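Local coordinates for protein alpha-glucosidase ([Eubacterium] rectale, PDB 6PNR) that probably hydrolyses alpha-linked sulfoquinovosides, acting as a family GH31 sulfoquinovosidase, and binds a sulfonated aza-sugar inhibitor in its active site, at residues Tyr338-Ala343 with Ile400-Gly405; Val182-Tyr187 with Ile202-Lys207. All coordinates share one frame; numbering follows the deposited sequence.

Contact 2 joins two loops at the ends of strands in the N-terminal beta-sheet region, whereas contact 1 joins two loops within the family 31 TIM-barrel range. Both segments of contact 2 come earlier in the chain than either segment of contact 1. Their centres are about 21 Å apart and their nearest atoms about 9 Å, so they do not touch. Helix 408-429 bridges the gap: Ile400 and Leu402 of contact 1 touch it, as do Ala186, Trp203 and Glu204 of contact 2. Neither contact includes a residue of the inhibitor pocket, but segment 400-405 follows strand 386-389, which holds Met388 of that pocket and is followed directly by Asp390 and Phe391.

Contact 1: Tyr338-Ala343 with Ile400-Gly405; sequences YFATKA and ICLYSG. With SO4 (sulfate ion), chain F.
Thr341 and Cys401 form a single antiparallel bridge of the hydrogen-bonded kind, their CA atoms 5.3 Å apart. Its two bonds are unequal: Cys401 N donates to Thr341 O over 2.6 Å but is bent at its hydrogen (139°), while the return bond from Thr341 N to Cys401 O is weak at 3.4 Å although nearly straight (169°). Thr341 O also receives a CA-H...O contact from Ile400 CA at 3.2 Å, so two neighbouring donors converge on one carbonyl oxygen.

The apolar part of the contact centres on the Ala340 methyl, which points toward the other segment. Ile400 meets it with the end of its longer branch, CD1 lying 3.6 Å from Ala340 CB; that branch is anti to the backbone N (chi1 -167°), which carries it to the methyl although the bond from CA to CB points away from segment 338-343. Leu402 adds one methyl, CD2, at 3.9 Å from Ala340 CB. Beside the bridge, Thr341 OG1 packs against Cys401 CB at 3.8 Å. The Tyr338 ring stands apart from segment 400-405 and donates from OH to sulfate O2 (2.8 Å), near the ring plane; the ion, probably from the crystallisation liquor, is also bound by Lys336.

Beyond the bridge, Leu402-Gly405 makes a type I turn, closed by Gly405 N to Leu402 O, leading into helix 408-429. Ile400 touches Pro408 of that helix and Leu402 touches Glu411 and Trp415, while Tyr338 rests on helix 365-380; the bridge thus ties the loop after helix 328-335 to the one following strand 386-389.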
loop_
_atom_site.group_PDB
_atom_site.type_symbol
_atom_site.label_atom_id
_atom_site.label_comp_id
_atom_site.label_asym_id
_atom_site.label_seq_id
_atom_site.Cartn_x
_atom_site.Cartn_y
_atom_site.Cartn_z
ATOM N N TYR A 338 -18.165 -34.471 -2.648
ATOM C CA TYR A 338 -16.875 -34.391 -1.974
ATOM C C TYR A 338 -16.207 -33.027 -2.099
ATOM O O TYR A 338 -15.030 -32.899 -1.754
ATOM C CB TYR A 338 -15.940 -35.471 -2.513
ATOM C CG TYR A 338 -16.281 -36.875 -2.057
ATOM C CD1 TYR A 338 -17.211 -37.092 -1.043
ATOM C CD2 TYR A 338 -15.658 -37.986 -2.627
ATOM C CE1 TYR A 338 -17.521 -38.378 -0.618
ATOM C CE2 TYR A 338 -15.958 -39.277 -2.204
ATOM C CZ TYR A 338 -16.892 -39.461 -1.201
ATOM O OH TYR A 338 -17.199 -40.728 -0.778
ATOM N N PHE A 339 -16.923 -32.006 -2.569
ATOM C CA PHE A 339 -16.371 -30.668 -2.722
ATOM C C PHE A 339 -16.911 -29.733 -1.647
ATOM O O PHE A 339 -18.055 -29.866 -1.199
ATOM C CB PHE A 339 -16.699 -30.085 -4.106
ATOM C CG PHE A 339 -15.982 -30.766 -5.248
ATOM C CD1 PHE A 339 -14.597 -30.823 -5.283
ATOM C CD2 PHE A 339 -16.696 -31.314 -6.307
ATOM C CE1 PHE A 339 -13.933 -31.440 -6.351
ATOM C CE2 PHE A 339 -16.047 -31.931 -7.362
ATOM C CZ PHE A 339 -14.660 -31.993 -7.386
ATOM N N ALA A 340 -16.084 -28.769 -1.254
ATOM C CA ALA A 340 -16.571 -27.661 -0.437
ATOM C C ALA A 340 -17.694 -26.917 -1.156
ATOM O O ALA A 340 -17.686 -26.767 -2.381
ATOM C CB ALA A 340 -15.431 -26.699 -0.117
ATOM N N THR A 341 -18.657 -26.422 -0.380
ATOM C CA THR A 341 -19.886 -25.858 -0.923
ATOM C C THR A 341 -20.084 -24.424 -0.455
ATOM O O THR A 341 -19.471 -23.970 0.514
ATOM C CB THR A 341 -21.108 -26.692 -0.510
ATOM O OG1 THR A 341 -21.100 -26.873 0.914
ATOM C CG2 THR A 341 -21.073 -28.049 -1.181
ATOM N N LYS A 342 -20.957 -23.708 -1.154
ATOM C CA LYS A 342 -21.298 -22.354 -0.753
ATOM C C LYS A 342 -22.479 -22.375 0.217
ATOM O O LYS A 342 -23.076 -23.418 0.485
ATOM C CB LYS A 342 -21.629 -21.497 -1.975
ATOM C CG LYS A 342 -20.668 -21.653 -3.131
ATOM C CD LYS A 342 -21.024 -20.700 -4.243
ATOM C CE LYS A 342 -20.499 -19.301 -3.959
ATOM N NZ LYS A 342 -19.226 -19.035 -4.709
ATOM N N ALA A 343 -22.818 -21.193 0.742
ATOM C CA ALA A 343 -24.007 -21.077 1.581
ATOM C C ALA A 343 -25.265 -21.502 0.828
ATOM O O ALA A 343 -26.157 -22.133 1.406
ATOM C CB ALA A 343 -24.154 -19.647 2.100
ATOM N N ILE A 400 -18.164 -20.139 1.847
ATOM C CA ILE A 400 -17.772 -21.531 1.706
ATOM C C ILE A 400 -18.033 -22.260 3.014
ATOM O O ILE A 400 -17.949 -21.681 4.103
ATOM C CB ILE A 400 -16.297 -21.644 1.262
ATOM C CG1 ILE A 400 -15.967 -23.064 0.800
ATOM C CG2 ILE A 400 -15.366 -21.165 2.359
ATOM C CD1 ILE A 400 -14.694 -23.144 -0.041
ATOM N N CYS A 401 -18.389 -23.538 2.890
ATOM C CA CYS A 401 -18.761 -24.387 4.015
ATOM C C CYS A 401 -17.924 -25.657 3.971
ATOM O O CYS A 401 -17.815 -26.300 2.923
ATOM C CB CYS A 401 -20.264 -24.738 3.980
ATOM S SG CYS A 401 -21.396 -23.308 4.064
ATOM N N LEU A 402 -17.338 -26.008 5.108
ATOM C CA LEU A 402 -16.521 -27.202 5.252
ATOM C C LEU A 402 -17.207 -28.209 6.165
ATOM O O LEU A 402 -17.877 -27.836 7.133
ATOM C CB LEU A 402 -15.144 -26.839 5.806
ATOM C CG LEU A 402 -14.580 -25.758 4.889
ATOM C CD1 LEU A 402 -13.461 -25.031 5.548
ATOM C CD2 LEU A 402 -14.133 -26.382 3.566
ATOM N N TYR A 403 -17.032 -29.488 5.840
ATOM C CA TYR A 403 -17.570 -30.565 6.661
ATOM C C TYR A 403 -17.193 -30.404 8.129
ATOM O O TYR A 403 -17.983 -30.738 9.016
ATOM C CB TYR A 403 -17.066 -31.904 6.128
ATOM C CG TYR A 403 -17.618 -33.110 6.855
ATOM C CD1 TYR A 403 -17.014 -33.587 8.011
ATOM C CD2 TYR A 403 -18.737 -33.784 6.370
ATOM C CE1 TYR A 403 -17.515 -34.699 8.679
ATOM C CE2 TYR A 403 -19.247 -34.898 7.031
ATOM C CZ TYR A 403 -18.631 -35.350 8.186
ATOM O OH TYR A 403 -19.126 -36.457 8.849
ATOM N N SER A 404 -15.983 -29.912 8.408
ATOM C CA SER A 404 -15.596 -29.691 9.798
ATOM C C SER A 404 -16.525 -28.721 10.511
ATOM O O SER A 404 -16.560 -28.716 11.746
ATOM C CB SER A 404 -14.172 -29.146 9.885
ATOM O OG SER A 404 -14.153 -27.813 9.415
ATOM N N GLY A 405 -17.263 -27.891 9.769
ATOM C CA GLY A 405 -18.060 -26.838 10.355
ATOM C C GLY A 405 -17.273 -25.660 10.885
ATOM O O GLY A 405 -17.885 -24.684 11.333
HETATM S S SO4 F . -15.879 -43.957 -2.360
HETATM O O1 SO4 F . -14.764 -43.467 -1.552
HETATM O O2 SO4 F . -16.925 -42.938 -2.422
HETATM O O3 SO4 F . -15.406 -44.249 -3.715
HETATM O O4 SO4 F . -16.429 -45.174 -1.761
#

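Contact 2: Val182-Tyr187 with Ile202-Lys207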
loop_
_atom_site.group_PDB
_atom_site.type_symbol
_atom_site.label_atom_id
_atom_site.label_comp_id
_atom_site.label_asym_id
_atom_site.label_seq_id
_atom_site.Cartn_x
_atom_site.Cartn_y
_atom_site.Cartn_z
ATOM N N VAL A 182 2.517 -20.675 18.592
ATOM C CA VAL A 182 1.120 -20.398 18.900
ATOM C C VAL A 182 0.283 -21.478 18.230
ATOM O O VAL A 182 0.281 -21.597 16.998
ATOM C CB VAL A 182 0.694 -18.995 18.425
ATOM C CG1 VAL A 182 -0.768 -18.717 18.811
ATOM C CG2 VAL A 182 1.618 -17.919 18.999
ATOM N N ASP A 183 -0.450 -22.245 19.036
ATOM C CA ASP A 183 -1.222 -23.391 18.554
ATOM C C ASP A 183 -2.542 -22.895 17.976
ATOM O O ASP A 183 -3.614 -23.000 18.576
ATOM C CB ASP A 183 -1.437 -24.394 19.682
ATOM C CG ASP A 183 -2.037 -25.714 19.203
ATOM O OD1 ASP A 183 -2.335 -25.855 17.998
ATOM O OD2 ASP A 183 -2.204 -26.624 20.046
ATOM N N SER A 184 -2.463 -22.351 16.765
ATOM C CA SER A 184 -3.646 -21.824 16.099
ATOM C C SER A 184 -3.377 -21.792 14.602
ATOM O O SER A 184 -2.248 -21.552 14.175
ATOM C CB SER A 184 -3.986 -20.419 16.601
ATOM O OG SER A 184 -5.014 -19.830 15.815
ATOM N N THR A 185 -4.416 -22.031 13.808
ATOM C CA THR A 185 -4.309 -21.823 12.370
ATOM C C THR A 185 -5.100 -20.606 11.923
ATOM O O THR A 185 -5.338 -20.438 10.720
ATOM C CB THR A 185 -4.740 -23.067 11.583
ATOM O OG1 THR A 185 -6.150 -23.264 11.721
ATOM C CG2 THR A 185 -3.986 -24.313 12.079
ATOM N N ALA A 186 -5.493 -19.742 12.860
ATOM C CA ALA A 186 -6.125 -18.490 12.485
ATOM C C ALA A 186 -5.117 -17.591 11.777
ATOM O O ALA A 186 -3.908 -17.824 11.818
ATOM C CB ALA A 186 -6.686 -17.778 13.719
ATOM N N TYR A 187 -5.631 -16.563 11.102
ATOM C CA TYR A 187 -4.773 -15.460 10.695
ATOM C C TYR A 187 -3.996 -14.969 11.905
ATOM O O TYR A 187 -4.548 -14.840 12.999
ATOM C CB TYR A 187 -5.603 -14.309 10.106
ATOM C CG TYR A 187 -4.786 -13.119 9.633
ATOM C CD1 TYR A 187 -4.348 -12.143 10.526
ATOM C CD2 TYR A 187 -4.449 -12.975 8.288
ATOM C CE1 TYR A 187 -3.596 -11.043 10.086
ATOM C CE2 TYR A 187 -3.712 -11.881 7.840
ATOM C CZ TYR A 187 -3.293 -10.921 8.741
ATOM O OH TYR A 187 -2.550 -9.843 8.302
ATOM N N ILE A 202 -3.280 -12.551 17.037
ATOM C CA ILE A 202 -3.997 -13.752 16.612
ATOM C C ILE A 202 -5.466 -13.400 16.432
ATOM O O ILE A 202 -6.044 -12.698 17.269
ATOM C CB ILE A 202 -3.852 -14.906 17.634
ATOM C CG1 ILE A 202 -2.442 -14.973 18.224
ATOM C CG2 ILE A 202 -4.209 -16.231 16.980
ATOM C CD1 ILE A 202 -1.356 -15.383 17.249
ATOM N N TRP A 203 -6.085 -13.893 15.354
ATOM C CA TRP A 203 -7.498 -13.560 15.112
ATOM C C TRP A 203 -8.447 -14.587 15.724
ATOM O O TRP A 203 -9.493 -14.932 15.152
ATOM C CB TRP A 203 -7.764 -13.379 13.618
ATOM C CG TRP A 203 -7.208 -12.080 13.100
ATOM C CD1 TRP A 203 -6.396 -11.208 13.775
ATOM C CD2 TRP A 203 -7.440 -11.493 11.811
ATOM N NE1 TRP A 203 -6.095 -10.125 12.973
ATOM C CE2 TRP A 203 -6.727 -10.276 11.768
ATOM C CE3 TRP A 203 -8.169 -11.888 10.685
ATOM C CZ2 TRP A 203 -6.716 -9.452 10.639
ATOM C CZ3 TRP A 203 -8.148 -11.068 9.557
ATOM C CH2 TRP A 203 -7.432 -9.863 9.551
ATOM N N GLU A 204 -8.067 -15.077 16.900
ATOM C CA GLU A 204 -8.878 -15.885 17.803
ATOM C C GLU A 204 -8.127 -15.926 19.124
ATOM O O GLU A 204 -6.945 -15.578 19.191
ATOM C CB GLU A 204 -9.104 -17.302 17.272
ATOM C CG GLU A 204 -7.909 -18.227 17.506
ATOM C CD GLU A 204 -8.195 -19.655 17.093
ATOM O OE1 GLU A 204 -9.382 -19.982 16.860
ATOM O OE2 GLU A 204 -7.233 -20.447 16.983
ATOM N N VAL A 205 -8.812 -16.357 20.176
ATOM C CA VAL A 205 -8.093 -16.706 21.397
ATOM C C VAL A 205 -7.422 -18.051 21.151
ATOM O O VAL A 205 -8.117 -19.060 20.972
ATOM C CB VAL A 205 -9.027 -16.755 22.615
ATOM C CG1 VAL A 205 -8.258 -17.196 23.846
ATOM C CG2 VAL A 205 -9.699 -15.386 22.836
ATOM N N PRO A 206 -6.094 -18.125 21.132
ATOM C CA PRO A 206 -5.435 -19.389 20.794
ATOM C C PRO A 206 -5.550 -20.398 21.922
ATOM O O PRO A 206 -5.550 -20.042 23.101
ATOM C CB PRO A 206 -3.974 -18.974 20.581
ATOM C CG PRO A 206 -3.801 -17.824 21.517
ATOM C CD PRO A 206 -5.126 -17.083 21.512
ATOM N N LYS A 207 -5.627 -21.678 21.542
ATOM C CA LYS A 207 -5.704 -22.744 22.541
ATOM C C LYS A 207 -4.516 -22.708 23.483
ATOM O O LYS A 207 -4.670 -22.894 24.696
ATOM C CB LYS A 207 -5.779 -24.114 21.859
ATOM C CG LYS A 207 -7.159 -24.494 21.360
ATOM C CD LYS A 207 -7.156 -25.883 20.714
ATOM C CE LYS A 207 -6.549 -25.867 19.303
ATOM N NZ LYS A 207 -7.377 -25.092 18.320
HETATM O O HOH W 1 -6.203 -22.422 18.815
HETATM O O HOH W 2 -6.736 -22.555 15.176
#
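Aromatic stacking joins Tyr187 and Trp203, whose side chains run side by side. The tyrosine ring lies over one face of the indole, its centroid 4.0 Å from that of the six-membered ring and the planes 29° apart; Tyr187 CD1 approaches Trp203 CE2 to 3.3 Å. Trp203 NE1 is hydrogen-bonded to OE1 of Gln201, and Arg101 makes a cation-pi contact with the indole. With the indole of Trp203 cut back to an alanine, the Tyr187 ring is likely to lose its stacking partner and Arg101 its cation-pi surface.

These loops join two antiparallel sheets of the N-terminal beta region: 182-187 runs from strand 178-182 to 188-194, and 202-207 from 197-202 to 208-213.

Polar contacts centre on Glu204 OE2. A chi1 of 171° swings the Ser184 hydroxyl away from its own N, where OG donates to Glu204 OE2 at 2.6 Å, 36° out of the carboxylate plane, while accepting from Ala186 N in an ST turn. Two waters also donate to OE2; one links it to Asp183 O and to Lys207 N and NZ, the other to Thr185 N. Trp203 N donates to Tyr187 O (3.0 Å), joining the backbones of the two stacked residues.

Among apolar contacts, Val182 CG1 meets Ile202 CD1 tip to tip and also packs on Pro206 CB, both at 3.7 Å.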